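Local structure of GDSL-like protein (Roseburia intestinalis L1-82, 6HFZ) at residues M154-A166 and S222-T234. The protein is an esterase that removes acetyl groups from acetylated beta-mannans, pairing an SGNH-type hydrolase domain with a second, beta-rich domain. Numbering follows the deposited sequence.
Sequences MHGRIARHYNLPA and SEPDYPAPLTKNT
L230 lays its CB squarely over one face of the H161 imidazole, a CH-pi contact 3.8 Å from the ring centroid and only 4° off the ring normal. Its two methyls go separate ways: CD1 sits by H161 ND1, while CD2 reaches back along the helix to I158 CD1 at 4.2 Å. At the ring's edge, H161 NE2 donates to the backbone oxygen A228 O, 2.8 Å away and practically straight at 178°, with the acceptor in the ring plane. H161 gets there with CG anti to its backbone N (chi1 -166°), which extends the ring from the last helical turn to the loop. With no ring, an alanine here would probably leave A228 O without its donor from this helix and open a gap beneath L230 CB. P227 fits in beside H161, its CG 3.7 Å from both H161 O and Y162 CE1. Y226 meets Y162 obliquely, CE1 to CE1 at 3.8 Å. N163, the first residue to leave helical angles, has positive phi and closes the last turn in a Schellman motif; P224 packs beside this turn, its CG 3.8 Å from N163 ND2. Y162 OH lies near P229 CA, but its polar partners are E122 and R126 of helix 115-129; E122 also takes the L230 N-H and bonds T231 OG1. The loop, which lies between helix 196-215 and strand 237-241 of the beta-rich domain and follows an unmodelled break at 217-221, is thus strapped across the surface of the hydrolase domain, against helices 152-161 and 115-129, with strand 136-141 packed behind the former.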
HETATM    1  N   MSE A 154       2.356  -3.269  14.908  1.00 20.44           N
HETATM    2  CA  MSE A 154       3.583  -3.173  14.119  1.00 21.52           C
HETATM    3  C   MSE A 154       3.798  -1.757  13.614  1.00 21.34           C
HETATM    4  O   MSE A 154       4.890  -1.188  13.725  1.00 21.88           O
HETATM    5  CB  MSE A 154       3.646  -4.162  12.931  1.00 22.44           C
HETATM    6  CG  MSE A 154       3.487  -5.616  13.271  1.00 27.19           C
HETATM    7 SE   MSE A 154       4.986  -6.260  14.385  1.00 33.68          SE
HETATM    8  CE  MSE A 154       3.897  -6.229  16.021  1.00 37.85           C
ATOM      9  N   HIS A 155       2.753  -1.177  13.022  1.00 18.64           N
ATOM     10  CA  HIS A 155       2.876   0.128  12.405  1.00 19.43           C
ATOM     11  C   HIS A 155       3.178   1.231  13.432  1.00 20.95           C
ATOM     12  O   HIS A 155       3.896   2.220  13.139  1.00 18.73           O
ATOM     13  CB  HIS A 155       1.656   0.405  11.554  1.00 18.11           C
ATOM     14  CG  HIS A 155       1.541  -0.537  10.402  1.00 18.78           C
ATOM     15  ND1 HIS A 155       0.379  -0.631   9.648  1.00 18.38           N
ATOM     16  CD2 HIS A 155       2.437  -1.377   9.842  1.00 17.77           C
ATOM     17  CE1 HIS A 155       0.584  -1.540   8.694  1.00 20.97           C
ATOM     18  NE2 HIS A 155       1.845  -1.977   8.758  1.00 19.37           N
ATOM     19  N   GLY A 156       2.582   1.095  14.611  1.00 20.39           N
ATOM     20  CA  GLY A 156       2.750   2.051  15.696  1.00 21.76           C
ATOM     21  C   GLY A 156       4.178   2.092  16.223  1.00 21.18           C
ATOM     22  O   GLY A 156       4.629   3.151  16.703  1.00 21.08           O
ATOM     23  N   ARG A 157       4.861   0.952  16.210  1.00 22.25           N
ATOM     24  CA  ARG A 157       6.272   0.888  16.614  1.00 24.41           C
ATOM     25  C   ARG A 157       7.102   1.745  15.676  1.00 22.23           C
ATOM     26  O   ARG A 157       8.059   2.418  16.118  1.00 25.84           O
ATOM     27  CB  ARG A 157       6.811  -0.537  16.619  1.00 25.89           C
ATOM     28  CG  ARG A 157       6.199  -1.396  17.710  1.00 26.51           C
ATOM     29  CD  ARG A 157       6.558  -2.864  17.536  1.00 28.54           C
ATOM     30  NE  ARG A 157       6.210  -3.637  18.723  1.00 30.11           N
ATOM     31  CZ  ARG A 157       5.984  -4.952  18.746  1.00 28.94           C
ATOM     32  NH1 ARG A 157       6.258  -5.701  17.691  1.00 36.97           N
ATOM     33  NH2 ARG A 157       5.436  -5.504  19.821  1.00 32.40           N
ATOM     34  N   ILE A 158       6.741   1.735  14.388  1.00 22.03           N
ATOM     35  CA  ILE A 158       7.399   2.602  13.402  1.00 22.75           C
ATOM     36  C   ILE A 158       7.011   4.062  13.620  1.00 20.23           C
ATOM     37  O   ILE A 158       7.876   4.948  13.529  1.00 21.91           O
ATOM     38  CB  ILE A 158       7.101   2.138  11.957  1.00 22.73           C
ATOM     39  CG1 ILE A 158       7.577   0.705  11.740  1.00 25.51           C
ATOM     40  CG2 ILE A 158       7.676   3.111  10.937  1.00 23.86           C
ATOM     41  CD1 ILE A 158       9.010   0.411  12.222  1.00 26.49           C
ATOM     42  N   ALA A 159       5.731   4.333  13.902  1.00 20.72           N
ATOM     43  CA  ALA A 159       5.292   5.669  14.206  1.00 22.14           C
ATOM     44  C   ALA A 159       6.135   6.283  15.337  1.00 22.08           C
ATOM     45  O   ALA A 159       6.555   7.435  15.208  1.00 25.74           O
ATOM     46  CB  ALA A 159       3.834   5.677  14.584  1.00 23.74           C
ATOM     47  N   ARG A 160       6.361   5.529  16.411  1.00 22.61           N
ATOM     48  CA  ARG A 160       7.022   6.087  17.613  1.00 23.44           C
ATOM     49  C   ARG A 160       8.527   6.211  17.309  1.00 23.99           C
ATOM     50  O   ARG A 160       9.175   7.216  17.717  1.00 22.15           O
ATOM     51  CB  ARG A 160       6.694   5.201  18.823  1.00 23.28           C
ATOM     52  CG  ARG A 160       5.273   5.374  19.349  1.00 23.13           C
ATOM     53  CD  ARG A 160       4.996   4.595  20.621  1.00 22.47           C
ATOM     54  NE  ARG A 160       5.220   3.179  20.479  1.00 22.75           N
ATOM     55  CZ  ARG A 160       4.301   2.311  20.073  1.00 22.64           C
ATOM     56  NH1 ARG A 160       3.086   2.715  19.702  1.00 23.14           N
ATOM     57  NH2 ARG A 160       4.610   1.036  20.119  1.00 20.87           N
ATOM     58  N   HIS A 161       9.061   5.250  16.542  1.00 23.25           N
ATOM     59  CA  HIS A 161      10.513   5.233  16.187  1.00 22.43           C
ATOM     60  C   HIS A 161      10.878   6.522  15.429  1.00 23.12           C
ATOM     61  O   HIS A 161      11.954   7.099  15.670  1.00 23.62           O
ATOM     62  CB  HIS A 161      10.929   3.995  15.397  1.00 23.12           C
ATOM     63  CG  HIS A 161      12.419   3.803  15.329  1.00 25.44           C
ATOM     64  ND1 HIS A 161      13.151   3.485  16.445  1.00 25.86           N
ATOM     65  CD2 HIS A 161      13.299   3.897  14.300  1.00 26.51           C
ATOM     66  CE1 HIS A 161      14.435   3.395  16.120  1.00 27.75           C
ATOM     67  NE2 HIS A 161      14.555   3.616  14.798  1.00 26.37           N
ATOM     68  N   TYR A 162       9.998   6.996  14.544  1.00 21.04           N
ATOM     69  CA  TYR A 162      10.311   8.173  13.651  1.00 22.37           C
ATOM     70  C   TYR A 162       9.631   9.439  14.149  1.00 23.49           C
ATOM     71  O   TYR A 162       9.732  10.448  13.461  1.00 23.64           O
ATOM     72  CB  TYR A 162       9.967   7.870  12.186  1.00 22.58           C
ATOM     73  CG  TYR A 162      10.869   6.788  11.663  1.00 22.64           C
ATOM     74  CD1 TYR A 162      12.155   7.115  11.279  1.00 24.37           C
ATOM     75  CD2 TYR A 162      10.506   5.449  11.656  1.00 23.59           C
ATOM     76  CE1 TYR A 162      13.056   6.151  10.866  1.00 23.39           C
ATOM     77  CE2 TYR A 162      11.394   4.476  11.214  1.00 23.34           C
ATOM     78  CZ  TYR A 162      12.679   4.831  10.827  1.00 24.19           C
ATOM     79  OH  TYR A 162      13.601   3.884  10.448  1.00 26.03           O
ATOM     80  N   ASN A 163       8.906   9.371  15.286  1.00 25.50           N
ATOM     81  CA  ASN A 163       8.162  10.521  15.828  1.00 25.32           C
ATOM     82  C   ASN A 163       7.136  11.035  14.815  1.00 25.11           C
ATOM     83  O   ASN A 163       7.011  12.261  14.594  1.00 22.76           O
ATOM     84  CB  ASN A 163       9.147  11.584  16.311  1.00 28.83           C
ATOM     85  CG  ASN A 163       9.826  11.145  17.592  1.00 32.41           C
ATOM     86  OD1 ASN A 163       9.177  11.056  18.627  1.00 37.36           O
ATOM     87  ND2 ASN A 163      11.112  10.839  17.544  1.00 37.27           N
ATOM     88  N   LEU A 164       6.369  10.102  14.218  1.00 23.67           N
ATOM     89  CA  LEU A 164       5.346  10.471  13.268  1.00 20.61           C
ATOM     90  C   LEU A 164       3.986  10.544  13.917  1.00 19.84           C
ATOM     91  O   LEU A 164       3.625   9.685  14.717  1.00 21.57           O
ATOM     92  CB  LEU A 164       5.296   9.479  12.105  1.00 22.45           C
ATOM     93  CG  LEU A 164       6.558   9.390  11.255  1.00 22.75           C
ATOM     94  CD1 LEU A 164       6.406   8.301  10.197  1.00 25.32           C
ATOM     95  CD2 LEU A 164       6.849  10.707  10.604  1.00 22.99           C
ATOM     96  N   PRO A 165       3.190  11.554  13.538  1.00 20.67           N
ATOM     97  CA  PRO A 165       1.790  11.604  13.964  1.00 20.96           C
ATOM     98  C   PRO A 165       1.009  10.420  13.396  1.00 22.30           C
ATOM     99  O   PRO A 165       1.276  10.002  12.267  1.00 19.00           O
ATOM    100  CB  PRO A 165       1.265  12.938  13.439  1.00 24.23           C
ATOM    101  CG  PRO A 165       2.257  13.389  12.384  1.00 26.25           C
ATOM    102  CD  PRO A 165       3.569  12.686  12.691  1.00 22.65           C
ATOM    103  N   ALA A 166       0.044   9.905  14.186  1.00 20.07           N
ATOM    104  CA  ALA A 166      -0.726   8.747  13.775  1.00 20.28           C
ATOM    105  C   ALA A 166      -2.128   8.843  14.373  1.00 21.99           C
ATOM    106  O   ALA A 166      -2.258   9.189  15.583  1.00 23.17           O
ATOM    107  CB  ALA A 166      -0.077   7.500  14.265  1.00 20.50           C
ATOM    108  N   SER A 222      13.990  21.712  13.814  1.00 56.43           N
ATOM    109  CA  SER A 222      13.405  21.406  15.117  1.00 56.45           C
ATOM    110  C   SER A 222      12.840  19.981  15.069  1.00 54.71           C
ATOM    111  O   SER A 222      12.185  19.523  15.977  1.00 60.27           O
ATOM    112  CB  SER A 222      12.355  22.430  15.492  1.00 53.81           C
ATOM    113  OG  SER A 222      12.670  23.714  14.965  1.00 54.95           O
ATOM    114  N   GLU A 223      13.155  19.294  13.972  1.00 52.93           N
ATOM    115  CA  GLU A 223      12.795  17.922  13.696  1.00 44.84           C
ATOM    116  C   GLU A 223      13.761  17.006  14.443  1.00 40.24           C
ATOM    117  O   GLU A 223      14.931  17.343  14.609  1.00 35.74           O
ATOM    118  CB  GLU A 223      12.860  17.790  12.177  1.00 48.19           C
ATOM    119  CG  GLU A 223      12.682  16.398  11.647  1.00 51.70           C
ATOM    120  CD  GLU A 223      12.156  16.435  10.226  1.00 56.98           C
ATOM    121  OE1 GLU A 223      12.967  16.220   9.290  1.00 50.71           O
ATOM    122  OE2 GLU A 223      10.934  16.710  10.069  1.00 49.42           O
ATOM    123  N   PRO A 224      13.355  15.807  14.924  1.00 34.56           N
ATOM    124  CA  PRO A 224      14.311  14.929  15.580  1.00 34.63           C
ATOM    125  C   PRO A 224      15.417  14.471  14.614  1.00 34.25           C
ATOM    126  O   PRO A 224      15.252  14.459  13.355  1.00 31.89           O
ATOM    127  CB  PRO A 224      13.482  13.743  16.089  1.00 36.82           C
ATOM    128  CG  PRO A 224      12.046  14.213  16.020  1.00 38.75           C
ATOM    129  CD  PRO A 224      12.001  15.216  14.885  1.00 39.26           C
ATOM    130  N   ASP A 225      16.540  14.058  15.193  1.00 32.19           N
ATOM    131  CA  ASP A 225      17.571  13.411  14.422  1.00 33.55           C
ATOM    132  C   ASP A 225      16.984  12.146  13.783  1.00 34.02           C
ATOM    133  O   ASP A 225      16.217  11.378  14.409  1.00 35.22           O
ATOM    134  CB  ASP A 225      18.779  13.038  15.268  1.00 36.26           C
ATOM    135  CG  ASP A 225      19.527  14.251  15.813  1.00 43.14           C
ATOM    136  OD1 ASP A 225      19.503  15.316  15.153  1.00 43.51           O
ATOM    137  OD2 ASP A 225      20.116  14.122  16.887  1.00 52.10           O
ATOM    138  N   TYR A 226      17.373  11.933  12.528  1.00 32.11           N
ATOM    139  CA  TYR A 226      16.861  10.784  11.765  1.00 31.09           C
ATOM    140  C   TYR A 226      17.549   9.536  12.261  1.00 28.72           C
ATOM    141  O   TYR A 226      18.776   9.401  12.109  1.00 32.55           O
ATOM    142  CB  TYR A 226      17.104  10.986  10.275  1.00 32.99           C
ATOM    143  CG  TYR A 226      16.555   9.892   9.401  1.00 30.32           C
ATOM    144  CD1 TYR A 226      15.197   9.601   9.400  1.00 28.43           C
ATOM    145  CD2 TYR A 226      17.365   9.221   8.499  1.00 29.22           C
ATOM    146  CE1 TYR A 226      14.668   8.637   8.557  1.00 27.39           C
ATOM    147  CE2 TYR A 226      16.851   8.252   7.658  1.00 28.27           C
ATOM    148  CZ  TYR A 226      15.502   7.939   7.702  1.00 27.46           C
ATOM    149  OH  TYR A 226      14.976   7.015   6.847  1.00 28.50           O
ATOM    150  N   PRO A 227      16.805   8.578  12.857  1.00 28.96           N
ATOM    151  CA  PRO A 227      17.455   7.457  13.511  1.00 25.38           C
ATOM    152  C   PRO A 227      17.820   6.296  12.575  1.00 29.45           C
ATOM    153  O   PRO A 227      17.227   6.168  11.468  1.00 28.95           O
ATOM    154  CB  PRO A 227      16.390   7.044  14.523  1.00 27.06           C
ATOM    155  CG  PRO A 227      15.086   7.290  13.804  1.00 27.17           C
ATOM    156  CD  PRO A 227      15.333   8.580  13.050  1.00 28.14           C
ATOM    157  N   ALA A 228      18.738   5.436  13.053  1.00 28.84           N
ATOM    158  CA  ALA A 228      19.023   4.135  12.470  1.00 27.87           C
ATOM    159  C   ALA A 228      17.742   3.305  12.459  1.00 27.86           C
ATOM    160  O   ALA A 228      16.916   3.466  13.363  1.00 28.41           O
ATOM    161  CB  ALA A 228      20.092   3.427  13.274  1.00 28.88           C
ATOM    162  N   PRO A 229      17.534   2.394  11.482  1.00 28.25           N
ATOM    163  CA  PRO A 229      16.292   1.612  11.444  1.00 26.42           C
ATOM    164  C   PRO A 229      16.099   0.693  12.655  1.00 29.09           C
ATOM    165  O   PRO A 229      17.041   0.285  13.299  1.00 30.81           O
ATOM    166  CB  PRO A 229      16.363   0.791  10.152  1.00 29.05           C
ATOM    167  CG  PRO A 229      17.812   0.918   9.666  1.00 31.15           C
ATOM    168  CD  PRO A 229      18.426   2.115  10.353  1.00 28.48           C
ATOM    169  N   LEU A 230      14.836   0.450  12.994  1.00 26.13           N
ATOM    170  CA  LEU A 230      14.445  -0.427  14.055  1.00 26.23           C
ATOM    171  C   LEU A 230      14.537  -1.899  13.613  1.00 25.58           C
ATOM    172  O   LEU A 230      14.991  -2.746  14.359  1.00 25.83           O
ATOM    173  CB  LEU A 230      13.013  -0.022  14.442  1.00 28.32           C
ATOM    174  CG  LEU A 230      12.445  -0.717  15.665  1.00 30.55           C
ATOM    175  CD1 LEU A 230      13.314  -0.391  16.880  1.00 30.89           C
ATOM    176  CD2 LEU A 230      11.005  -0.283  15.890  1.00 30.34           C
ATOM    177  N   THR A 231      14.126  -2.211  12.376  1.00 22.72           N
ATOM    178  CA  THR A 231      14.221  -3.541  11.804  1.00 22.75           C
ATOM    179  C   THR A 231      15.491  -3.665  10.961  1.00 21.89           C
ATOM    180  O   THR A 231      16.260  -2.710  10.843  1.00 23.44           O
ATOM    181  CB  THR A 231      12.958  -3.874  10.981  1.00 20.03           C
ATOM    182  OG1 THR A 231      13.059  -3.187   9.730  1.00 20.74           O
ATOM    183  CG2 THR A 231      11.701  -3.422  11.701  1.00 21.01           C
ATOM    184  N   LYS A 232      15.690  -4.846  10.348  1.00 25.89           N
ATOM    185  CA  LYS A 232      16.789  -5.076   9.365  1.00 26.25           C
ATOM    186  C   LYS A 232      16.644  -4.182   8.114  1.00 25.21           C
ATOM    187  O   LYS A 232      17.616  -3.955   7.390  1.00 25.66           O
ATOM    188  CB  LYS A 232      16.805  -6.534   8.920  1.00 29.52           C
ATOM    189  CG  LYS A 232      17.203  -7.530   9.997  1.00 33.39           C
ATOM    190  CD  LYS A 232      17.391  -8.918   9.425  1.00 40.35           C
ATOM    191  CE  LYS A 232      17.505  -9.981  10.499  1.00 46.02           C
ATOM    192  NZ  LYS A 232      18.772  -9.876  11.258  1.00 46.85           N
ATOM    193  N   ASN A 233      15.437  -3.669   7.868  1.00 24.48           N
ATOM    194  CA  ASN A 233      15.159  -2.660   6.879  1.00 21.88           C
ATOM    195  C   ASN A 233      15.650  -3.093   5.487  1.00 24.45           C
ATOM    196  O   ASN A 233      16.182  -2.287   4.745  1.00 24.12           O
ATOM    197  CB  ASN A 233      15.746  -1.312   7.272  1.00 22.61           C
ATOM    198  CG  ASN A 233      15.340  -0.208   6.337  1.00 23.82           C
ATOM    199  OD1 ASN A 233      14.165  -0.118   5.950  1.00 21.88           O
ATOM    200  ND2 ASN A 233      16.314   0.606   5.939  1.00 21.58           N
ATOM    201  N   THR A 234      15.403  -4.353   5.115  1.00 23.47           N
ATOM    202  CA  THR A 234      15.896  -4.873   3.842  1.00 23.66           C
ATOM    203  C   THR A 234      14.934  -4.621   2.667  1.00 23.22           C
ATOM    204  O   THR A 234      15.133  -5.209   1.591  1.00 22.32           O
ATOM    205  CB  THR A 234      16.295  -6.347   3.989  1.00 24.11           C
ATOM    206  OG1 THR A 234      15.177  -7.188   4.214  1.00 22.67           O
ATOM    207  CG2 THR A 234      17.292  -6.570   5.106  1.00 27.10           C
TER